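Local atomic coordinates of ESX-1 secretion system protein EccA1 (Mycobacterium tuberculosis, PDB entry 4F3V), a protein that probably hydrolyses ATP to help drive export of virulence factors through the ESX-1 type VII secretion system. Residues A190-R193 with L194-N198; A207-I210 with A211-A215. All coordinates share one frame; numbering follows the deposited sequence.

Interaction 1. Residues A190-R193 with L194-N198. With SO4 (sulfate ion), chain E.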
# COMPACT_ATOMS: atom_id res chain seq x y z
N ALA A 190 17.21 -4.97 12.90
CA ALA A 190 16.10 -5.55 12.13
C ALA A 190 15.37 -6.63 12.93
O ALA A 190 14.16 -6.63 13.02
CB ALA A 190 16.59 -6.12 10.81
N GLU A 191 16.13 -7.52 13.57
CA GLU A 191 15.53 -8.60 14.36
C GLU A 191 14.76 -8.09 15.56
O GLU A 191 13.65 -8.54 15.79
CB GLU A 191 16.61 -9.59 14.78
CG GLU A 191 17.17 -10.35 13.59
CD GLU A 191 18.55 -10.92 13.83
OE1 GLU A 191 19.19 -10.57 14.85
OE2 GLU A 191 19.02 -11.70 12.97
N ARG A 192 15.32 -7.13 16.29
CA ARG A 192 14.58 -6.50 17.40
C ARG A 192 13.26 -5.84 16.89
O ARG A 192 12.17 -6.11 17.40
CB ARG A 192 15.44 -5.44 18.12
CG ARG A 192 14.74 -4.78 19.31
CD ARG A 192 15.57 -3.72 20.02
NE ARG A 192 16.05 -2.65 19.12
CZ ARG A 192 15.39 -1.53 18.80
NH1 ARG A 192 14.18 -1.25 19.29
NH2 ARG A 192 15.96 -0.66 17.97
N ARG A 193 13.36 -5.00 15.87
CA ARG A 193 12.17 -4.28 15.40
C ARG A 193 11.12 -5.18 14.78
O ARG A 193 9.92 -4.96 15.00
CB ARG A 193 12.54 -3.17 14.42
CG ARG A 193 13.42 -2.12 15.05
CD ARG A 193 13.66 -0.98 14.08
NE ARG A 193 14.58 0.02 14.62
CZ ARG A 193 14.26 0.92 15.55
NH1 ARG A 193 13.04 0.96 16.08
NH2 ARG A 193 15.18 1.80 15.95
N LEU A 194 11.54 -6.18 14.01
CA LEU A 194 10.59 -7.08 13.36
C LEU A 194 9.92 -8.00 14.38
O LEU A 194 8.72 -8.29 14.25
CB LEU A 194 11.27 -7.89 12.25
CG LEU A 194 11.71 -7.09 11.01
CD1 LEU A 194 12.53 -7.99 10.06
CD2 LEU A 194 10.51 -6.45 10.31
N THR A 195 10.66 -8.41 15.40
CA THR A 195 10.10 -9.19 16.51
C THR A 195 9.08 -8.39 17.32
O THR A 195 7.99 -8.89 17.57
CB THR A 195 11.20 -9.78 17.41
OG1 THR A 195 12.07 -10.58 16.61
CG2 THR A 195 10.58 -10.62 18.55
N GLU A 196 9.38 -7.14 17.65
CA GLU A 196 8.41 -6.26 18.31
C GLU A 196 7.17 -5.99 17.45
O GLU A 196 6.03 -6.06 17.94
CB GLU A 196 9.04 -4.95 18.76
CG GLU A 196 9.96 -5.13 19.97
CD GLU A 196 10.64 -3.85 20.46
OE1 GLU A 196 10.08 -2.76 20.25
OE2 GLU A 196 11.72 -3.94 21.10
N ALA A 197 7.39 -5.70 16.17
CA ALA A 197 6.27 -5.42 15.26
C ALA A 197 5.38 -6.67 15.11
O ALA A 197 4.17 -6.57 14.90
CB ALA A 197 6.79 -4.95 13.91
N ASN A 198 5.97 -7.84 15.25
CA ASN A 198 5.20 -9.06 15.19
C ASN A 198 4.15 -9.15 16.31
O ASN A 198 3.10 -9.76 16.10
CB ASN A 198 6.09 -10.29 15.23
CG ASN A 198 5.35 -11.54 14.81
OD1 ASN A 198 4.85 -11.64 13.69
ND2 ASN A 198 5.26 -12.48 15.70
S SO4 E . 13.27 3.15 19.08
O1 SO4 E . 13.62 1.82 19.62
O2 SO4 E . 12.41 2.95 17.90
O3 SO4 E . 12.49 3.94 20.07
O4 SO4 E . 14.52 3.88 18.74

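Interaction 2. Residues A207-I210 with A211-A215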
# COMPACT_ATOMS: atom_id res chain seq x y z
N ALA A 207 2.85 -10.43 8.10
CA ALA A 207 3.51 -11.69 8.48
C ALA A 207 4.57 -12.12 7.48
O ALA A 207 5.62 -12.60 7.87
CB ALA A 207 2.47 -12.81 8.65
N ARG A 208 4.31 -11.93 6.20
CA ARG A 208 5.22 -12.40 5.17
C ARG A 208 6.57 -11.65 5.15
O ARG A 208 7.63 -12.30 5.13
CB ARG A 208 4.55 -12.34 3.82
CG ARG A 208 3.40 -13.33 3.74
CD ARG A 208 2.61 -13.14 2.47
NE ARG A 208 3.45 -13.45 1.32
CZ ARG A 208 3.31 -12.94 0.10
NH1 ARG A 208 2.38 -12.04 -0.18
NH2 ARG A 208 4.15 -13.33 -0.85
N ALA A 209 6.51 -10.32 5.17
CA ALA A 209 7.73 -9.50 5.22
C ALA A 209 8.46 -9.70 6.55
O ALA A 209 9.68 -9.76 6.59
CB ALA A 209 7.41 -8.01 5.01
N ILE A 210 7.72 -9.81 7.64
CA ILE A 210 8.32 -10.00 8.95
C ILE A 210 9.18 -11.29 8.93
O ILE A 210 10.37 -11.26 9.26
CB ILE A 210 7.27 -10.06 10.08
CG1 ILE A 210 6.67 -8.67 10.33
CG2 ILE A 210 7.93 -10.57 11.37
CD1 ILE A 210 5.47 -8.68 11.27
N ALA A 211 8.58 -12.42 8.52
CA ALA A 211 9.30 -13.71 8.54
C ALA A 211 10.44 -13.74 7.52
O ALA A 211 11.53 -14.20 7.82
CB ALA A 211 8.34 -14.87 8.31
N TRP A 212 10.19 -13.23 6.32
CA TRP A 212 11.20 -13.19 5.27
C TRP A 212 12.42 -12.43 5.67
O TRP A 212 13.54 -12.91 5.53
CB TRP A 212 10.63 -12.57 3.99
CG TRP A 212 11.65 -12.43 2.91
CD1 TRP A 212 12.28 -11.26 2.47
CD2 TRP A 212 12.16 -13.50 2.05
NE1 TRP A 212 13.15 -11.54 1.44
CE2 TRP A 212 13.12 -12.86 1.13
CE3 TRP A 212 11.94 -14.88 1.95
CZ2 TRP A 212 13.81 -13.60 0.18
CZ3 TRP A 212 12.63 -15.60 0.98
CH2 TRP A 212 13.56 -14.98 0.12
N TYR A 213 12.23 -11.23 6.19
CA TYR A 213 13.37 -10.39 6.55
C TYR A 213 14.06 -10.87 7.83
O TYR A 213 15.29 -10.73 7.95
CB TYR A 213 12.98 -8.90 6.58
CG TYR A 213 12.90 -8.32 5.18
CD1 TYR A 213 14.07 -8.03 4.46
CD2 TYR A 213 11.70 -8.10 4.55
CE1 TYR A 213 14.02 -7.52 3.16
CE2 TYR A 213 11.63 -7.58 3.26
CZ TYR A 213 12.79 -7.29 2.57
OH TYR A 213 12.73 -6.78 1.29
N LEU A 214 13.31 -11.44 8.77
CA LEU A 214 13.95 -12.12 9.91
C LEU A 214 14.82 -13.24 9.40
O LEU A 214 15.95 -13.39 9.86
CB LEU A 214 12.93 -12.67 10.92
CG LEU A 214 12.28 -11.71 11.93
CD1 LEU A 214 11.08 -12.37 12.64
CD2 LEU A 214 13.33 -11.24 12.96
N ALA A 215 14.31 -14.06 8.47
CA ALA A 215 15.08 -15.20 7.94
C ALA A 215 16.33 -14.72 7.26
O ALA A 215 17.43 -15.27 7.47
CB ALA A 215 14.25 -16.06 6.98

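Interaction 1. Residues A190-R193 with L194-N198
Leu194 folds back over the turn before it. Its CG lies 3.2 Å from Ala190 O, the carbonyl that also accepts the Leu194 backbone N-H. This is the packed side of the helix. Ala190 is covered by helix 167-183, and Leu194 meets Tyr213 of helix 207-221. At the border of this side, Glu191 O is gripped twice by one residue. Thr195 OG1 lies 2.7 Å from Glu191 O, and Thr195 N reaches the same oxygen from the opposite face of its carbonyl plane. The hydroxyl gets there because OG1 sits beside its own backbone N (chi1 -58°). The solvent side is looser. Glu196 OE2 lies 3.6 Å from Arg192 CG but 4.1 Å from Arg192 NH1, too far for a salt bridge. Both arginines bind a sulfate, probably from the crystallisation liquor. Arg193 NH1 donates an almost straight bond to sulfate O2, 2.8 Å long and in the guanidinium plane. Arg192 NH1 gives a more bent one to O1 (141°). Arg192 NH2 lies over the Arg193 guanidinium face, and Glu189 salt-bridges Arg193 NE. This is an amphipathic helix, packed between its two neighbours as in the helical tetratricopeptide-repeat (TPR) fold of this N-terminal domain.

Interaction 2. Residues A207-I210 with A211-A215
Ala207 opens helix 207-221, and its O accepts the backbone N-H of Ala211. The Ala211 methyl leans over the same carbonyl, with CB 3.6 Å from Ala207 O. Beyond that methyl lie Trp233 and Leu234 of helix 224-237. Arg208 contributes its carbonyl to the turn. Arg208 O takes the N-H of Trp212, and Trp212 CB rests 3.2 Å from it. The two long side chains then go elsewhere. The Arg208 guanidinium forms a salt bridge with Glu240. The indole is led away from this turn by its first torsion, with CG anti to the backbone N (chi1 177°), and makes a cation-pi contact with Lys242. Ala209 comes next and meets Tyr213. Ala209 O receives Tyr213 N and also lies near the plane of the phenol ring, at its edge, 3.3 Å from CD2. The Ala209 methyl is a looser apolar neighbour, with CB 4.3 Å from Tyr213 CD2. One face of the phenol is covered by Trp212 CD1, which stands 3.7 Å above the ring centre. Ile210 closes the segment. Ile210 O accepts Leu214 N-H, and Leu214 CG packs 3.3 Å from Ile210 O. The two side chains lie side by side and point the same way. Their branches touch where Ile210 CG2 meets Leu214 CD1 at 3.8 Å. Ile210 continues onto Val175 of helix 167-183, and Leu214 onto Leu230 of helix 224-237. The polar bonds across this turn are therefore all main-chain, while the side chains add apolar contacts. Such chemistry implies a turn held by its backbone, whose alanine, branched and aromatic side chains pack on neighbouring helices.

How the interactions relate
The two interactions lie on successive helices, 187-198 and 207-221, with centres about 10 Å apart. The helices touch directly. Leu194 CD1 packs 3.6 Å from Tyr213 CB, and Glu191 CA lies 3.7 Å from Leu214 CD2. Helix 167-183 receives side chains from both. Each interaction is partly buried, but their chemistry differs. Interaction 1 has an exposed charged face with a bound anion. Interaction 2 is sandwiched further between helices, since 224-237 also packs on it, so three helices surround it. Across its segments the side chains meet one another through apolar contacts.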